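Endo-beta-1,4-mannanase (Alicyclobacillus acidocaldarius, PDB 4CD8) hydrolyses beta-1,4-mannosidic bonds within mannan chains, acting as a family GH113 glycoside hydrolase with a TIM-barrel fold. Local coordinates at residues T154-E159 with V189-A194; G53-P58 with G105-E110. All coordinates share one frame; numbering follows the deposited sequence.

How the contacts relate
Both contacts tie together strand ends and loops of the TIM barrel, and they come in series along the chain: contact 2 is complete before contact 1 begins. Contact 2 joins the end of strand 46-55 to the loop after strand 89-98; contact 1 joins the loop after strand 145-150 to the one after strand 176-182. Their centres lie about 18 Å apart, yet the two meet through T154, whose OG1 is 2.6 Å from I107 O in a probable hydrogen bond. W120 of helix 120-140 touches both. The contacts thus join consecutive strand-end loops on the side of the barrel that carries the bound ligands, with the side chains of E156 and I107 each about 12 Å from the inhibitor.

Contact 1: T154-E159 with V189-A194; sequences TAEPHE and VRFWDA
E156 meets V189 through its carboxylate, which lies against the CG2 methyl. Its chain is extended beyond CG and crosses the valine at about a right angle, bringing both CD and OE1 of E156 to 3.7 Å from V189 CG2. The two oxygens are satisfied by residues outside the contact: OE1 forms a salt bridge with R185, and OE2 a hydrogen bond with Y179. The E156 carbonyl oxygen lies in the plane of the F191 ring, at the edge, 3.7 Å from F191 CE2. A water donates a 2.8 Å hydrogen bond to E156 O and accepts one from R190 N. E156 lies in a type I turn that runs from A155 to H158, and H158 takes the N-cap position of helix 159-172. In the conformer described here, E159 has CG anti to the backbone N (chi1 -166°), and this carries the chain past F191, with E159 CG 4.2 Å from F191 CB. At the tip, E159 OE1 comes 4.1 Å from R190 CB while the guanidinium turns elsewhere, and OE2 has its salt bridge with R163. Within 189-194, V189 CG1 sits 3.8 Å above the centre of the F191 ring. With no direct hydrogen bond across the segments, the loops are joined by van der Waals contacts, several of them between oxygens and carbon, and one bridging water, while the buried E156 carboxylate draws its polar partners from beyond them.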
ATOM      1  N   THR A 154       0.332 -15.694  -4.910  1.00 16.37           N
ATOM      2  CA  THR A 154       0.094 -17.109  -4.701  1.00 14.86           C
ATOM      3  C   THR A 154      -1.145 -17.410  -3.869  1.00 13.64           C
ATOM      4  O   THR A 154      -1.670 -18.524  -3.966  1.00 15.79           O
ATOM      5  CB  THR A 154       1.281 -17.832  -4.054  1.00 16.27           C
ATOM      6  OG1 THR A 154       1.755 -17.072  -2.932  1.00 15.11           O
ATOM      7  CG2 THR A 154       2.390 -18.052  -5.103  1.00 16.62           C
ATOM      8  N   ALA A 155      -1.532 -16.464  -3.010  1.00 14.25           N
ATOM      9  CA  ALA A 155      -2.697 -16.676  -2.146  1.00 14.88           C
ATOM     10  C   ALA A 155      -4.019 -16.438  -2.896  1.00 15.02           C
ATOM     11  O   ALA A 155      -5.049 -17.006  -2.541  1.00 16.65           O
ATOM     12  CB  ALA A 155      -2.611 -15.789  -0.927  1.00 14.81           C
ATOM     13  N   GLU A 156      -3.956 -15.598  -3.915  1.00 14.09           N
ATOM     14  CA  GLU A 156      -5.151 -15.162  -4.646  1.00 13.98           C
ATOM     15  C   GLU A 156      -6.061 -16.280  -5.164  1.00 14.51           C
ATOM     16  O   GLU A 156      -7.291 -16.169  -5.022  1.00 15.10           O
ATOM     17  CB  GLU A 156      -4.779 -14.157  -5.721  1.00 13.75           C
ATOM     18  CG  GLU A 156      -4.482 -12.771  -5.178  1.00 14.76           C
ATOM     19  CD  GLU A 156      -3.688 -11.866  -6.138  1.00 13.91           C
ATOM     20  OE1 GLU A 156      -3.504 -12.252  -7.322  1.00 15.59           O
ATOM     21  OE2 GLU A 156      -3.282 -10.748  -5.690  1.00 15.42           O
ATOM     22  N   PRO A 157      -5.509 -17.381  -5.698  1.00 15.66           N
ATOM     23  CA  PRO A 157      -6.397 -18.465  -6.174  1.00 17.74           C
ATOM     24  C   PRO A 157      -7.216 -19.162  -5.090  1.00 17.22           C
ATOM     25  O   PRO A 157      -8.137 -19.880  -5.430  1.00 19.74           O
ATOM     26  CB  PRO A 157      -5.453 -19.449  -6.872  1.00 21.78           C
ATOM     27  CG  PRO A 157      -4.218 -18.679  -7.136  1.00 21.71           C
ATOM     28  CD  PRO A 157      -4.118 -17.583  -6.132  1.00 15.66           C
ATOM     29  N   HIS A 158      -6.877 -18.947  -3.816  1.00 15.32           N
ATOM     30  CA  HIS A 158      -7.620 -19.521  -2.680  1.00 15.95           C
ATOM     31  C   HIS A 158      -8.777 -18.594  -2.368  1.00 19.19           C
ATOM     32  O   HIS A 158      -8.808 -17.918  -1.364  1.00 16.92           O
ATOM     33  CB  HIS A 158      -6.659 -19.740  -1.506  1.00 18.08           C
ATOM     34  CG  HIS A 158      -5.503 -20.592  -1.894  1.00 18.13           C
ATOM     35  ND1 HIS A 158      -5.546 -21.966  -1.835  1.00 19.19           N
ATOM     36  CD2 HIS A 158      -4.289 -20.272  -2.415  1.00 20.72           C
ATOM     37  CE1 HIS A 158      -4.400 -22.456  -2.294  1.00 20.79           C
ATOM     38  NE2 HIS A 158      -3.631 -21.449  -2.658  1.00 19.79           N
ATOM     39  N   GLU A 159      -9.753 -18.620  -3.277  1.00 18.17           N
ATOM     40  CA  GLU A 159     -10.810 -17.628  -3.310  0.50 20.07           C
ATOM     41  C   GLU A 159     -11.737 -17.726  -2.087  1.00 15.63           C
ATOM     42  O   GLU A 159     -12.048 -16.727  -1.451  1.00 16.59           O
ATOM     43  CB  GLU A 159     -11.616 -17.795  -4.607  0.50 20.47           C
ATOM     44  CG  GLU A 159     -12.539 -16.637  -4.931  0.50 18.97           C
ATOM     45  CD  GLU A 159     -13.529 -16.984  -6.020  0.50 19.62           C
ATOM     46  OE1 GLU A 159     -13.242 -17.878  -6.846  0.50 21.77           O
ATOM     47  OE2 GLU A 159     -14.608 -16.371  -6.015  0.50 15.78           O
ATOM     48  N   VAL A 189      -7.568 -11.367 -10.380  1.00 15.96           N
ATOM     49  CA  VAL A 189      -8.167 -11.572  -9.080  1.00 14.32           C
ATOM     50  C   VAL A 189      -9.671 -11.848  -9.272  1.00 15.68           C
ATOM     51  O   VAL A 189     -10.350 -11.159 -10.057  1.00 15.95           O
ATOM     52  CB  VAL A 189      -7.977 -10.335  -8.206  1.00 14.29           C
ATOM     53  CG1 VAL A 189      -8.856 -10.371  -6.937  1.00 15.24           C
ATOM     54  CG2 VAL A 189      -6.521 -10.212  -7.811  1.00 15.36           C
ATOM     55  N   ARG A 190     -10.169 -12.861  -8.572  1.00 12.82           N
ATOM     56  CA  ARG A 190     -11.527 -13.324  -8.766  1.00 15.40           C
ATOM     57  C   ARG A 190     -12.496 -12.952  -7.652  1.00 17.35           C
ATOM     58  O   ARG A 190     -13.670 -13.344  -7.731  1.00 18.28           O
ATOM     59  CB  ARG A 190     -11.526 -14.844  -8.980  1.00 16.79           C
ATOM     60  CG  ARG A 190     -10.697 -15.335 -10.150  1.00 17.23           C
ATOM     61  CD  ARG A 190     -11.151 -14.811 -11.486  1.00 16.47           C
ATOM     62  NE  ARG A 190     -12.507 -15.265 -11.827  1.00 18.28           N
ATOM     63  CZ  ARG A 190     -12.753 -16.394 -12.492  1.00 19.64           C
ATOM     64  NH1 ARG A 190     -11.746 -17.191 -12.864  1.00 20.92           N
ATOM     65  NH2 ARG A 190     -14.017 -16.742 -12.796  1.00 21.56           N
ATOM     66  N   PHE A 191     -12.043 -12.193  -6.658  1.00 15.43           N
ATOM     67  CA  PHE A 191     -12.890 -11.818  -5.526  1.00 14.74           C
ATOM     68  C   PHE A 191     -13.066 -10.293  -5.383  1.00 15.29           C
ATOM     69  O   PHE A 191     -13.377  -9.815  -4.300  1.00 15.02           O
ATOM     70  CB  PHE A 191     -12.393 -12.489  -4.241  1.00 16.03           C
ATOM     71  CG  PHE A 191     -10.937 -12.222  -3.932  1.00 14.71           C
ATOM     72  CD1 PHE A 191     -10.565 -11.076  -3.250  1.00 16.28           C
ATOM     73  CD2 PHE A 191      -9.960 -13.153  -4.270  1.00 15.22           C
ATOM     74  CE1 PHE A 191      -9.243 -10.823  -2.923  1.00 15.15           C
ATOM     75  CE2 PHE A 191      -8.598 -12.911  -3.945  1.00 16.36           C
ATOM     76  CZ  PHE A 191      -8.255 -11.739  -3.298  1.00 16.75           C
ATOM     77  N   TRP A 192     -12.933  -9.535  -6.484  1.00 15.25           N
ATOM     78  CA  TRP A 192     -13.116  -8.090  -6.406  1.00 14.65           C
ATOM     79  C   TRP A 192     -14.530  -7.700  -5.940  1.00 15.18           C
ATOM     80  O   TRP A 192     -14.704  -6.654  -5.352  1.00 14.71           O
ATOM     81  CB  TRP A 192     -12.841  -7.379  -7.733  1.00 15.40           C
ATOM     82  CG  TRP A 192     -11.402  -7.356  -8.206  1.00 14.54           C
ATOM     83  CD1 TRP A 192     -10.969  -7.735  -9.414  1.00 15.61           C
ATOM     84  CD2 TRP A 192     -10.221  -6.890  -7.473  1.00 13.07           C
ATOM     85  NE1 TRP A 192      -9.592  -7.522  -9.518  1.00 15.31           N
ATOM     86  CE2 TRP A 192      -9.133  -6.994  -8.351  1.00 14.46           C
ATOM     87  CE3 TRP A 192     -10.023  -6.335  -6.217  1.00 15.05           C
ATOM     88  CZ2 TRP A 192      -7.840  -6.640  -7.972  1.00 15.74           C
ATOM     89  CZ3 TRP A 192      -8.742  -6.005  -5.820  1.00 13.49           C
ATOM     90  CH2 TRP A 192      -7.660  -6.154  -6.705  1.00 14.79           C
ATOM     91  N   ASP A 193     -15.518  -8.541  -6.226  1.00 15.15           N
ATOM     92  CA  ASP A 193     -16.855  -8.256  -5.713  1.00 17.10           C
ATOM     93  C   ASP A 193     -16.956  -8.180  -4.186  1.00 17.14           C
ATOM     94  O   ASP A 193     -17.883  -7.574  -3.649  1.00 17.99           O
ATOM     95  CB  ASP A 193     -17.836  -9.302  -6.244  1.00 15.74           C
ATOM     96  CG  ASP A 193     -17.479 -10.702  -5.799  1.00 18.99           C
ATOM     97  OD1 ASP A 193     -16.479 -11.244  -6.298  1.00 19.13           O
ATOM     98  OD2 ASP A 193     -18.129 -11.272  -4.923  1.00 22.67           O
ATOM     99  N   ALA A 194     -15.995  -8.744  -3.464  1.00 16.07           N
ATOM    100  CA  ALA A 194     -16.012  -8.756  -2.026  1.00 14.89           C
ATOM    101  C   ALA A 194     -15.407  -7.520  -1.415  1.00 14.04           C
ATOM    102  O   ALA A 194     -15.467  -7.356  -0.226  1.00 16.57           O
ATOM    103  CB  ALA A 194     -15.323 -10.016  -1.486  1.00 18.04           C
TER
HETATM  104  O   HOH W   1      -8.425 -14.753  -7.208  1.00 18.47           O

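Contact 2: G53-P58 with G105-E110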
ATOM      1  N   GLY A  53       3.905  -7.603   9.509  1.00 15.48           N
ATOM      2  CA  GLY A  53       4.193  -8.772  10.316  1.00 17.86           C
ATOM      3  C   GLY A  53       5.218  -9.639   9.617  1.00 17.19           C
ATOM      4  O   GLY A  53       5.509  -9.435   8.438  1.00 19.87           O
ATOM      5  N   LEU A  54       5.808 -10.579  10.357  1.00 19.74           N
ATOM      6  CA  LEU A  54       6.889 -11.388   9.813  1.00 18.89           C
ATOM      7  C   LEU A  54       6.576 -12.873   9.867  1.00 16.61           C
ATOM      8  O   LEU A  54       6.195 -13.419  10.904  1.00 19.35           O
ATOM      9  CB  LEU A  54       8.215 -11.129  10.553  1.00 22.54           C
ATOM     10  CG  LEU A  54       8.834  -9.740  10.387  1.00 26.80           C
ATOM     11  CD1 LEU A  54      10.057  -9.593  11.300  1.00 23.79           C
ATOM     12  CD2 LEU A  54       9.222  -9.512   8.924  1.00 22.43           C
ATOM     13  N   MET A  55       6.783 -13.506   8.726  1.00 17.31           N
ATOM     14  CA  MET A  55       6.744 -14.927   8.614  1.00 20.17           C
ATOM     15  C   MET A  55       8.137 -15.443   8.749  1.00 21.60           C
ATOM     16  O   MET A  55       9.073 -14.914   8.150  1.00 21.49           O
ATOM     17  CB  MET A  55       6.159 -15.367   7.289  1.00 17.92           C
ATOM     18  CG  MET A  55       4.648 -15.191   7.280  1.00 18.73           C
ATOM     19  SD  MET A  55       3.918 -15.318   5.644  1.00 17.17           S
ATOM     20  CE  MET A  55       4.179 -17.077   5.321  1.00 18.31           C
ATOM     21  N   GLU A  56       8.224 -16.495   9.530  1.00 25.45           N
ATOM     22  CA  GLU A  56       9.446 -17.177   9.798  1.00 28.88           C
ATOM     23  C   GLU A  56      10.020 -17.748   8.471  1.00 24.81           C
ATOM     24  O   GLU A  56      11.204 -17.609   8.191  1.00 48.26           O
ATOM     25  CB  GLU A  56       9.126 -18.249  10.846  1.00 29.73           C
ATOM     26  CG  GLU A  56      10.328 -18.946  11.419  1.00 32.87           C
ATOM     27  CD  GLU A  56      10.967 -18.263  12.616  1.00 36.14           C
ATOM     28  OE1 GLU A  56      10.510 -17.195  13.096  1.00 30.55           O
ATOM     29  OE2 GLU A  56      11.954 -18.876  13.095  1.00 40.83           O
ATOM     30  N   HIS A  57       9.193 -18.327   7.614  0.50 28.90           N
ATOM     31  CA  HIS A  57       9.660 -18.715   6.286  0.50 24.71           C
ATOM     32  C   HIS A  57       8.394 -18.762   5.457  0.50 21.42           C
ATOM     33  O   HIS A  57       7.296 -18.703   6.003  0.50 24.19           O
ATOM     34  CB  HIS A  57      10.375 -20.097   6.273  0.50 25.04           C
ATOM     35  CG  HIS A  57      11.850 -20.069   6.609  0.50 25.55           C
ATOM     36  ND1 HIS A  57      12.813 -19.520   5.783  0.50 22.54           N
ATOM     37  CD2 HIS A  57      12.525 -20.595   7.662  0.50 28.68           C
ATOM     38  CE1 HIS A  57      14.004 -19.673   6.332  0.50 29.53           C
ATOM     39  NE2 HIS A  57      13.861 -20.329   7.470  0.50 28.18           N
ATOM     40  N   PRO A  58       8.543 -18.864   4.143  1.00 20.79           N
ATOM     41  CA  PRO A  58       7.408 -18.719   3.209  1.00 18.57           C
ATOM     42  C   PRO A  58       6.493 -19.935   3.116  1.00 18.97           C
ATOM     43  O   PRO A  58       5.393 -19.808   2.587  1.00 18.22           O
ATOM     44  CB  PRO A  58       8.074 -18.449   1.865  1.00 23.27           C
ATOM     45  CG  PRO A  58       9.426 -19.046   1.982  1.00 25.06           C
ATOM     46  CD  PRO A  58       9.823 -18.891   3.414  1.00 22.93           C
ATOM     47  N   GLY A 105       4.305 -12.332  -2.197  1.00 15.50           N
ATOM     48  CA  GLY A 105       3.558 -12.896  -3.322  1.00 15.95           C
ATOM     49  C   GLY A 105       3.948 -14.299  -3.742  1.00 16.00           C
ATOM     50  O   GLY A 105       3.377 -14.863  -4.672  1.00 16.56           O
ATOM     51  N   GLU A 106       4.947 -14.876  -3.064  1.00 17.36           N
ATOM     52  CA  GLU A 106       5.446 -16.212  -3.399  1.00 17.68           C
ATOM     53  C   GLU A 106       5.361 -17.206  -2.243  1.00 16.07           C
ATOM     54  O   GLU A 106       5.864 -18.326  -2.336  1.00 20.02           O
ATOM     55  CB  GLU A 106       6.914 -16.101  -3.901  1.00 18.83           C
ATOM     56  CG  GLU A 106       6.997 -15.709  -5.362  1.00 20.77           C
ATOM     57  CD  GLU A 106       8.409 -15.361  -5.815  1.00 25.03           C
ATOM     58  OE1 GLU A 106       9.414 -15.769  -5.156  1.00 28.81           O
ATOM     59  OE2 GLU A 106       8.496 -14.658  -6.845  1.00 39.46           O
ATOM     60  N   ILE A 107       4.646 -16.853  -1.170  1.00 16.09           N
ATOM     61  CA  ILE A 107       4.424 -17.825  -0.097  1.00 18.14           C
ATOM     62  C   ILE A 107       3.652 -19.029  -0.612  1.00 17.26           C
ATOM     63  O   ILE A 107       2.853 -18.930  -1.538  1.00 16.10           O
ATOM     64  CB  ILE A 107       3.776 -17.208   1.145  1.00 17.99           C
ATOM     65  CG1 ILE A 107       2.346 -16.756   0.901  1.00 19.94           C
ATOM     66  CG2 ILE A 107       4.643 -16.047   1.614  1.00 17.86           C
ATOM     67  CD1 ILE A 107       1.631 -16.385   2.186  1.00 19.64           C
ATOM     68  N   ARG A 108       3.964 -20.197  -0.074  1.00 14.36           N
ATOM     69  CA  ARG A 108       3.348 -21.420  -0.557  1.00 18.71           C
ATOM     70  C   ARG A 108       3.421 -22.529   0.463  1.00 17.06           C
ATOM     71  O   ARG A 108       4.391 -22.627   1.181  1.00 19.12           O
ATOM     72  CB  ARG A 108       3.997 -21.879  -1.878  1.00 23.23           C
ATOM     73  CG  ARG A 108       3.385 -23.154  -2.419  1.00 32.14           C
ATOM     74  CD  ARG A 108       3.682 -23.342  -3.883  1.00 39.82           C
ATOM     75  NE  ARG A 108       3.050 -22.294  -4.683  1.00 53.96           N
ATOM     76  CZ  ARG A 108       2.773 -22.403  -5.979  1.00 57.63           C
ATOM     77  NH1 ARG A 108       3.054 -23.528  -6.633  1.00 42.60           N
ATOM     78  NH2 ARG A 108       2.210 -21.379  -6.624  1.00 48.36           N
ATOM     79  N   PHE A 109       2.397 -23.393   0.470  1.00 20.61           N
ATOM     80  CA  PHE A 109       2.249 -24.470   1.465  1.00 21.79           C
ATOM     81  C   PHE A 109       2.122 -25.847   0.850  1.00 25.64           C
ATOM     82  O   PHE A 109       1.581 -25.996  -0.241  1.00 32.42           O
ATOM     83  CB  PHE A 109       1.085 -24.151   2.372  1.00 20.89           C
ATOM     84  CG  PHE A 109       1.300 -22.862   3.071  1.00 18.09           C
ATOM     85  CD1 PHE A 109       2.100 -22.820   4.179  1.00 19.15           C
ATOM     86  CD2 PHE A 109       0.867 -21.669   2.514  1.00 18.70           C
ATOM     87  CE1 PHE A 109       2.409 -21.623   4.766  1.00 16.27           C
ATOM     88  CE2 PHE A 109       1.163 -20.460   3.104  1.00 17.94           C
ATOM     89  CZ  PHE A 109       1.948 -20.442   4.235  1.00 19.63           C
ATOM     90  N   GLU A 110       2.661 -26.847   1.567  1.00 38.73           N
ATOM     91  CA  GLU A 110       2.637 -28.260   1.148  1.00 36.47           C
ATOM     92  C   GLU A 110       1.220 -28.803   0.951  1.00 31.51           C
ATOM     93  O   GLU A 110       0.993 -29.669   0.096  1.00 34.95           O
ATOM     94  CB  GLU A 110       3.380 -29.135   2.181  1.00 44.03           C
TER
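I107 packs against both M55 and P58 in the TIM barrel, where the end of strand 46-55 and the turn after it meet the loop after strand 89-98. The isoleucine illustrates how one branched side chain can serve several partners. Its CB is 3.4 Å from P58 O and also borders the methyl end of M55. From CB the CG2 branch reaches the same methyl, with I107 CG2 3.9 Å from M55 CE; CG2 also comes 4.2 Å from P58 CB. The second branch starts between the backbone N and the carbonyl carbon (chi1 68°) and runs out extended, ending with I107 CD1 4.1 Å from M55 CE. Both branches therefore reach one methyl group. The methionine, which crosses I107 at about a right angle, owes this placement to a bend at chi3 (69°), and M55 CE also lies obliquely against the F109 ring, 4.2 Å from F109 CZ. W123 and W120 of helix 120-140 border this apolar cluster, W120 meeting F109 edge-to-face. Polar pairing across the segments comes from the backbone: P58 O accepts the N-H of R108. P58 O also lies obliquely to the F109 ring, so one carbonyl oxygen touches three successive residues. The R108 N to P58 O bond is 3.0 Å long, with the donor 38° out of the carbonyl plane.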